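Local coordinates for protein oxalate--CoA ligase (Arabidopsis thaliana, PDB 5IE0) that is an AMP-binding enzyme of the ANL superfamily, with a large N-terminal part and a smaller C-terminal domain, at residues T318-S323 / K339-E344; A22-G27 / K250-T255; Q438-G443 / G499-R504. All blocks are in the same frame, centred on the assembly; numbering follows the deposited sequence.

Overall arrangement
Interactions 1 and 3 lie on either side of one bound meso-tartaric acid (chain C), with centres about 25 Å apart and nearest atoms about 9 Å apart. His319 reaches the ligand from interaction 1 in the large N-terminal part, and Lys500 from interaction 3 in the C-terminal part, so the ligand bridges two contacts that never touch. Ser289 and His216 also hydrogen-bond to it. Interaction 2, where residues 22-27 meet 250-255, stands apart: its centre is about 28 Å from that of interaction 1 and about 33 Å from that of interaction 3. Its own meso-tartaric acid (chain D) is held by Asn253 and Arg21.

Interaction 1. Residues T318-S323 / K339-E344; sequences THLMSS and KPVGQE. With SRT (S,R meso-tartaric acid), chain C.
Ser322 and Pro340 form an antiparallel non-hydrogen-bonded pair, their CA atoms 4.0 Å apart, and Ser323 and Lys339 follow as a hydrogen-bonded pair. This short pairing adds 339-340 as the edge strand of a five-stranded mixed sheet in the AMP-binding part of the enzyme. Ser323 N gives its hydrogen to Lys339 O (2.9 Å), and Lys339 N returns one to Ser323 O (3.0 Å). Beyond the proline, Val341 N bonds to Met321 O. On the other side of 319-323, Met321 and Ser322 together face Tyr312 in a classic beta bulge, where the chain turns a corner.

The side chain of Gln343 then clasps the corner. Its CG stands between the backbone N and the carbonyl carbon (chi1 66°), and the extended chain lays the amide across Met321, with OE1 3.7 Å from Met321 CG. NE2 spends its two hydrogens on two backbone carbonyls, Leu320 O across the contact at 3.0 Å and Val341 O on its own segment at 3.1 Å. The second bond is almost straight (176° at the hydrogen), and both acceptors lie in the amide plane, which fixes the rotation of the group; Asn369 holds OE1. Leu320 CD2 packs against Val341 CB at 3.9 Å, both residues also touching helix 184-197.

One residue earlier, His319 stacks its ring on His216 and bonds through NE2 to Arg286, leaving ND1 to donate to O4 of the meso-tartaric acid of chain C at 2.7 Å, with the ligand carboxylate at the ring edge.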
# COMPACT_ATOMS: atom_id res chain seq x y z
N THR A 318 2.30 1.68 9.63
CA THR A 318 2.76 2.71 8.70
C THR A 318 3.45 2.01 7.53
O THR A 318 4.59 2.33 7.19
CB THR A 318 3.70 3.73 9.39
OG1 THR A 318 3.14 4.12 10.64
CG2 THR A 318 3.90 4.97 8.52
N HIS A 319 2.75 1.04 6.97
CA HIS A 319 3.21 0.19 5.87
C HIS A 319 4.19 -0.89 6.36
O HIS A 319 3.78 -1.81 7.05
CB HIS A 319 3.83 1.02 4.74
CG HIS A 319 4.04 0.26 3.47
ND1 HIS A 319 3.06 -0.52 2.89
CD2 HIS A 319 5.12 0.15 2.66
CE1 HIS A 319 3.53 -1.08 1.79
NE2 HIS A 319 4.78 -0.69 1.63
N LEU A 320 5.47 -0.76 6.00
CA LEU A 320 6.42 -1.87 6.08
C LEU A 320 6.54 -2.56 7.44
O LEU A 320 6.78 -1.92 8.47
CB LEU A 320 7.82 -1.39 5.66
CG LEU A 320 8.94 -2.45 5.70
CD1 LEU A 320 8.66 -3.56 4.70
CD2 LEU A 320 10.32 -1.82 5.47
N MET A 321 6.38 -3.88 7.43
CA MET A 321 6.66 -4.72 8.59
C MET A 321 7.87 -5.61 8.31
O MET A 321 8.81 -5.65 9.11
CB MET A 321 5.45 -5.58 8.95
CG MET A 321 4.35 -4.81 9.67
SD MET A 321 2.89 -5.79 10.04
CE MET A 321 2.21 -6.05 8.41
N SER A 322 7.85 -6.33 7.19
CA SER A 322 8.98 -7.20 6.87
C SER A 322 9.27 -7.19 5.38
O SER A 322 8.42 -6.83 4.58
CB SER A 322 8.72 -8.63 7.34
OG SER A 322 7.72 -9.26 6.55
N SER A 323 10.48 -7.59 4.99
CA SER A 323 10.78 -7.70 3.57
C SER A 323 11.91 -8.68 3.28
O SER A 323 12.81 -8.86 4.09
CB SER A 323 11.15 -6.33 2.98
OG SER A 323 11.44 -6.44 1.60
N LYS A 339 12.29 -10.85 6.34
CA LYS A 339 12.61 -10.58 7.74
C LYS A 339 12.10 -9.21 8.19
O LYS A 339 12.02 -8.28 7.39
CB LYS A 339 14.13 -10.66 7.95
CG LYS A 339 14.73 -12.02 7.58
CD LYS A 339 16.24 -12.05 7.76
CE LYS A 339 16.95 -11.15 6.76
NZ LYS A 339 18.43 -11.31 6.81
N PRO A 340 11.76 -9.08 9.49
CA PRO A 340 11.29 -7.79 10.02
C PRO A 340 12.33 -6.69 9.83
O PRO A 340 13.52 -6.96 9.93
CB PRO A 340 11.06 -8.08 11.51
CG PRO A 340 11.84 -9.30 11.80
CD PRO A 340 11.80 -10.11 10.54
N VAL A 341 11.87 -5.48 9.53
CA VAL A 341 12.79 -4.36 9.33
C VAL A 341 12.56 -3.25 10.34
O VAL A 341 11.49 -2.63 10.36
CB VAL A 341 12.67 -3.77 7.92
CG1 VAL A 341 13.68 -2.65 7.72
CG2 VAL A 341 12.86 -4.86 6.86
N GLY A 342 13.56 -2.99 11.18
CA GLY A 342 13.52 -1.86 12.10
C GLY A 342 12.46 -1.96 13.18
O GLY A 342 12.12 -0.96 13.82
N GLN A 343 11.92 -3.16 13.38
CA GLN A 343 10.91 -3.37 14.40
C GLN A 343 10.95 -4.81 14.91
O GLN A 343 11.49 -5.70 14.25
CB GLN A 343 9.51 -3.05 13.86
CG GLN A 343 9.05 -3.99 12.76
CD GLN A 343 7.99 -3.37 11.87
OE1 GLN A 343 6.79 -3.48 12.13
NE2 GLN A 343 8.43 -2.71 10.81
N GLU A 344 10.38 -5.02 16.09
CA GLU A 344 10.26 -6.34 16.66
C GLU A 344 9.08 -7.08 16.07
O GLU A 344 8.04 -6.48 15.79
CB GLU A 344 10.12 -6.27 18.18
CG GLU A 344 11.29 -5.64 18.88
CD GLU A 344 11.04 -5.52 20.37
OE1 GLU A 344 11.32 -6.49 21.10
OE2 GLU A 344 10.57 -4.45 20.80
O1 SRT C . -3.94 -1.07 3.16
O11 SRT C . -4.15 -0.19 1.17
C1 SRT C . -3.44 -0.72 2.06
C2 SRT C . -1.97 -0.94 1.77
O2 SRT C . -1.25 0.26 1.84
C3 SRT C . -1.43 -2.00 2.68
O3 SRT C . -1.81 -3.21 2.09
C4 SRT C . 0.07 -1.93 2.76
O4 SRT C . 0.63 -1.29 3.68
O41 SRT C . 0.78 -2.53 1.91

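Interaction 2. Residues A22-G27 / K250-T255; sequences ALSVSG and KKYNAT. With SRT (S,R meso-tartaric acid), chain D.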
# COMPACT_ATOMS: atom_id res chain seq x y z
N ALA A 22 13.52 15.45 -7.63
CA ALA A 22 12.66 14.93 -6.56
C ALA A 22 11.34 14.41 -7.11
O ALA A 22 10.93 13.30 -6.79
CB ALA A 22 12.40 16.02 -5.52
N LEU A 23 10.67 15.22 -7.92
CA LEU A 23 9.31 14.90 -8.34
C LEU A 23 9.01 15.36 -9.76
O LEU A 23 9.05 16.55 -10.07
CB LEU A 23 8.31 15.53 -7.36
CG LEU A 23 6.83 15.21 -7.54
CD1 LEU A 23 6.55 13.73 -7.28
CD2 LEU A 23 6.02 16.08 -6.61
N SER A 24 8.71 14.39 -10.62
CA SER A 24 8.33 14.66 -11.99
C SER A 24 6.87 14.31 -12.23
O SER A 24 6.32 13.42 -11.59
CB SER A 24 9.22 13.89 -12.97
OG SER A 24 10.57 14.31 -12.90
N VAL A 25 6.25 15.05 -13.14
CA VAL A 25 4.99 14.64 -13.74
C VAL A 25 5.30 14.40 -15.21
O VAL A 25 5.74 15.32 -15.89
CB VAL A 25 3.88 15.69 -13.58
CG1 VAL A 25 2.60 15.22 -14.26
CG2 VAL A 25 3.63 15.97 -12.11
N SER A 26 5.09 13.17 -15.67
CA SER A 26 5.51 12.77 -17.01
C SER A 26 5.07 13.76 -18.07
O SER A 26 3.90 14.10 -18.16
CB SER A 26 4.97 11.38 -17.36
OG SER A 26 5.42 10.98 -18.64
N GLY A 27 6.04 14.27 -18.83
CA GLY A 27 5.76 15.19 -19.92
C GLY A 27 5.59 16.64 -19.49
O GLY A 27 5.40 17.52 -20.33
N LYS A 250 11.48 4.22 -18.48
CA LYS A 250 12.68 4.48 -19.26
C LYS A 250 13.03 5.96 -19.31
O LYS A 250 14.16 6.33 -19.00
CB LYS A 250 12.53 3.94 -20.69
CG LYS A 250 12.72 2.43 -20.79
CD LYS A 250 13.01 1.99 -22.22
CE LYS A 250 11.74 1.74 -23.00
NZ LYS A 250 11.04 0.51 -22.52
N LYS A 251 12.06 6.80 -19.68
CA LYS A 251 12.33 8.22 -19.88
C LYS A 251 12.86 8.90 -18.62
O LYS A 251 13.71 9.80 -18.70
CB LYS A 251 11.06 8.94 -20.36
CG LYS A 251 11.25 10.44 -20.62
CD LYS A 251 9.96 11.12 -21.09
CE LYS A 251 10.13 12.63 -21.15
NZ LYS A 251 8.88 13.34 -21.54
N TYR A 252 12.38 8.47 -17.46
CA TYR A 252 12.78 9.11 -16.22
C TYR A 252 13.72 8.24 -15.39
O TYR A 252 13.80 8.37 -14.17
CB TYR A 252 11.53 9.51 -15.42
CG TYR A 252 10.75 10.57 -16.16
CD1 TYR A 252 11.11 11.91 -16.08
CD2 TYR A 252 9.68 10.23 -16.99
CE1 TYR A 252 10.41 12.88 -16.78
CE2 TYR A 252 8.98 11.19 -17.69
CZ TYR A 252 9.35 12.52 -17.58
OH TYR A 252 8.66 13.49 -18.27
N ASN A 253 14.44 7.36 -16.09
CA ASN A 253 15.58 6.63 -15.53
C ASN A 253 15.29 5.86 -14.25
O ASN A 253 16.09 5.87 -13.32
CB ASN A 253 16.73 7.61 -15.28
CG ASN A 253 17.02 8.49 -16.48
OD1 ASN A 253 17.13 8.00 -17.61
ND2 ASN A 253 17.12 9.79 -16.25
N ALA A 254 14.15 5.19 -14.22
CA ALA A 254 13.73 4.43 -13.05
C ALA A 254 14.70 3.29 -12.73
O ALA A 254 15.26 2.67 -13.63
CB ALA A 254 12.34 3.88 -13.26
N THR A 255 14.90 3.03 -11.44
CA THR A 255 15.79 1.96 -11.01
C THR A 255 15.04 0.88 -10.22
O THR A 255 15.61 -0.16 -9.90
CB THR A 255 16.93 2.50 -10.13
OG1 THR A 255 16.37 3.15 -8.98
CG2 THR A 255 17.78 3.50 -10.91
O1 SRT D . 16.95 9.26 -11.82
O11 SRT D . 18.81 9.46 -12.96
C1 SRT D . 17.85 9.98 -12.33
C2 SRT D . 17.77 11.49 -12.18
O2 SRT D . 18.91 11.96 -11.50
C3 SRT D . 17.72 12.11 -13.56
O3 SRT D . 16.52 11.75 -14.20
C4 SRT D . 17.78 13.62 -13.41
O4 SRT D . 18.83 14.17 -12.98
O41 SRT D . 16.78 14.31 -13.72
O HOH W 1 6.52 11.91 -20.97
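Tyr252 bridges from the end of helix 242-251 to the loop just after strand 21-25, where its hydroxyl takes the backbone N-H of Gly27. Its CB points at the strand, and with CG anti to the carbonyl carbon (chi1 -65°) the ring is carried over to Ser24, Ser26 and Gly27. Nearest the root, CD1 lies 4.0 Å from Ser24 OG, and CE1 meets CB of the same serine. Across the ring from CE1, CE2 comes within 3.7 Å of Ser26 OG, while CZ rests near Ser26 CA. One ring face carries Lys251 CG, 3.8 Å above the plane and displaced toward the rim. At the tip, Tyr252 OH accepts from Gly27 N at 2.8 Å in an almost perfectly straight bond (178° at the hydrogen), the donor lying at the ring edge.

Lys251 runs out fully extended, and its NZ adds a weak bond to Tyr252 OH (3.3 Å). The same ammonium donates to a water 2.8 Å away, which in turn donates to Ser26 OG at 2.7 Å. Ser26 OG is also bonded to Asp248 and Ser24 OG to Asn30, so both serine hydroxyls have firmer partners than the ring.

A Schellman motif ends the helix here, with Asn253 as its C-prime residue at positive phi; its ND2 donates to O3 of the meso-tartaric acid of chain D. The phenol oxygen thus accepts from the Gly27 amide just past the strand and, weakly, from a cationic lysine, an environment that would be expected to draw electron density from the ring and favour a more acidic hydroxyl.

Interaction 3. Residues Q438-G443 / G499-R504; sequences QGVAFG and GKIQRR. With SRT (S,R meso-tartaric acid), chain C.
Arg503 reaches strand 436-446 because its CG stands anti to the carbonyl carbon (chi1 -67°) and the chain stays extended to NE, carrying the guanidinium across the strand to Ala441 O. In Val440, CG2 is anti to the backbone N, which sets this methyl 3.6 Å from Arg503 NH1; the two side chains lie alongside, running in opposite senses.

The polar link is Arg503 NH1 to Ala441 O, 2.8 Å long and somewhat bent (145° at the hydrogen), with the donor tilted 17° from the carbonyl plane. The acceptor lies at the guanidinium edge. NH1 also forms a salt bridge with Asp427, whose other carboxylate oxygen takes Ala441 N, so one arginine and one aspartate grip both backbone polar atoms of Ala441. Glu412 pairs with NE; these two carboxylates would be expected to balance the charge of the guanidinium, and together with Ala441 O they limit its rotation.

Side-chain packing continues on both sides of this grip. Ile501 CG2 touches Val440 CG2 at 4.3 Å, and Ile501 CD1 lies near Gln438 OE1, which is bonded to Lys495. Phe442 CB meets Arg503 CB at 4.2 Å.

The sequence of 499-504 fits the A10 core motif of the ANL family. Its Lys500 points the other way, extended toward the meso-tartaric acid of chain C, where NZ donates to O3 at 3.1 Å and more weakly to O1.

Gln502 occupies the N-cap position of helix 503-511, whose first turn lies against strand 436-446. The Phe442 ring leads off to Val506, Ala507 and Leu511 of this helix, strand 450-459 pairs with the strand on its inner side, and helix 423-431 supplies Asp427 and packs Pro423 and Ile424 on Arg503.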
# COMPACT_ATOMS: atom_id res chain seq x y z
N GLN A 438 -6.46 -15.27 -13.67
CA GLN A 438 -6.57 -14.89 -12.26
C GLN A 438 -7.28 -15.98 -11.47
O GLN A 438 -7.96 -16.82 -12.04
CB GLN A 438 -7.32 -13.55 -12.12
CG GLN A 438 -6.66 -12.38 -12.83
CD GLN A 438 -7.42 -11.08 -12.65
OE1 GLN A 438 -7.71 -10.67 -11.53
NE2 GLN A 438 -7.75 -10.42 -13.76
N GLY A 439 -7.12 -15.97 -10.15
CA GLY A 439 -7.76 -16.98 -9.32
C GLY A 439 -7.84 -16.62 -7.85
O GLY A 439 -6.96 -15.95 -7.32
N VAL A 440 -8.90 -17.07 -7.19
CA VAL A 440 -9.07 -16.82 -5.76
C VAL A 440 -9.85 -17.94 -5.08
O VAL A 440 -10.95 -18.30 -5.51
CB VAL A 440 -9.77 -15.46 -5.51
CG1 VAL A 440 -11.05 -15.35 -6.32
CG2 VAL A 440 -10.04 -15.27 -4.02
N ALA A 441 -9.27 -18.50 -4.02
CA ALA A 441 -9.95 -19.50 -3.22
C ALA A 441 -10.63 -18.84 -2.03
O ALA A 441 -10.22 -17.77 -1.59
CB ALA A 441 -8.97 -20.56 -2.74
N PHE A 442 -11.69 -19.47 -1.53
CA PHE A 442 -12.45 -18.89 -0.42
C PHE A 442 -13.27 -19.95 0.30
O PHE A 442 -13.63 -20.98 -0.27
CB PHE A 442 -13.36 -17.76 -0.92
CG PHE A 442 -14.21 -18.14 -2.11
CD1 PHE A 442 -15.43 -18.76 -1.95
CD2 PHE A 442 -13.78 -17.84 -3.40
CE1 PHE A 442 -16.21 -19.09 -3.05
CE2 PHE A 442 -14.55 -18.17 -4.50
CZ PHE A 442 -15.77 -18.80 -4.32
N GLY A 443 -13.57 -19.68 1.57
CA GLY A 443 -14.33 -20.60 2.39
C GLY A 443 -15.82 -20.42 2.22
O GLY A 443 -16.31 -19.30 2.05
N GLY A 499 -6.09 -2.41 -5.19
CA GLY A 499 -5.78 -3.53 -6.06
C GLY A 499 -5.89 -4.89 -5.39
O GLY A 499 -5.22 -5.84 -5.79
N LYS A 500 -6.75 -4.98 -4.38
CA LYS A 500 -6.95 -6.24 -3.66
C LYS A 500 -8.25 -6.93 -4.03
O LYS A 500 -9.27 -6.27 -4.25
CB LYS A 500 -6.93 -5.99 -2.15
CG LYS A 500 -5.70 -5.27 -1.64
CD LYS A 500 -5.81 -5.02 -0.15
CE LYS A 500 -4.70 -4.11 0.35
NZ LYS A 500 -4.86 -3.81 1.80
N ILE A 501 -8.21 -8.25 -4.11
CA ILE A 501 -9.43 -9.05 -4.24
C ILE A 501 -9.89 -9.48 -2.85
O ILE A 501 -9.11 -10.05 -2.09
CB ILE A 501 -9.20 -10.29 -5.13
CG1 ILE A 501 -8.73 -9.88 -6.52
CG2 ILE A 501 -10.46 -11.15 -5.19
CD1 ILE A 501 -8.21 -11.04 -7.35
N GLN A 502 -11.15 -9.22 -2.52
CA GLN A 502 -11.68 -9.57 -1.20
C GLN A 502 -12.46 -10.88 -1.23
O GLN A 502 -13.52 -10.97 -1.83
CB GLN A 502 -12.56 -8.44 -0.65
CG GLN A 502 -11.85 -7.09 -0.58
CD GLN A 502 -12.75 -5.97 -0.12
OE1 GLN A 502 -12.47 -5.30 0.87
NE2 GLN A 502 -13.85 -5.76 -0.84
N ARG A 503 -11.90 -11.90 -0.57
CA ARG A 503 -12.43 -13.26 -0.61
C ARG A 503 -13.90 -13.38 -0.24
O ARG A 503 -14.66 -14.07 -0.91
CB ARG A 503 -11.60 -14.17 0.31
CG ARG A 503 -10.18 -14.37 -0.16
CD ARG A 503 -9.42 -15.31 0.75
NE ARG A 503 -7.98 -15.12 0.60
CZ ARG A 503 -7.27 -15.58 -0.43
NH1 ARG A 503 -7.85 -16.27 -1.40
NH2 ARG A 503 -5.96 -15.35 -0.48
N ARG A 504 -14.30 -12.73 0.85
CA ARG A 504 -15.68 -12.81 1.32
C ARG A 504 -16.66 -12.29 0.28
O ARG A 504 -17.74 -12.86 0.09
CB ARG A 504 -15.87 -12.06 2.64
CG ARG A 504 -15.00 -12.55 3.77
CD ARG A 504 -15.83 -13.38 4.74
NE ARG A 504 -16.39 -12.57 5.82
CZ ARG A 504 -17.41 -12.95 6.59
NH1 ARG A 504 -17.99 -14.13 6.39
NH2 ARG A 504 -17.85 -12.16 7.55
O1 SRT C . -3.94 -1.07 3.16
O11 SRT C . -4.15 -0.19 1.17
C1 SRT C . -3.44 -0.72 2.06
C2 SRT C . -1.97 -0.94 1.77
O2 SRT C . -1.25 0.26 1.84
C3 SRT C . -1.43 -2.00 2.68
O3 SRT C . -1.81 -3.21 2.09
C4 SRT C . 0.07 -1.93 2.76
O4 SRT C . 0.63 -1.29 3.68
O41 SRT C . 0.78 -2.53 1.91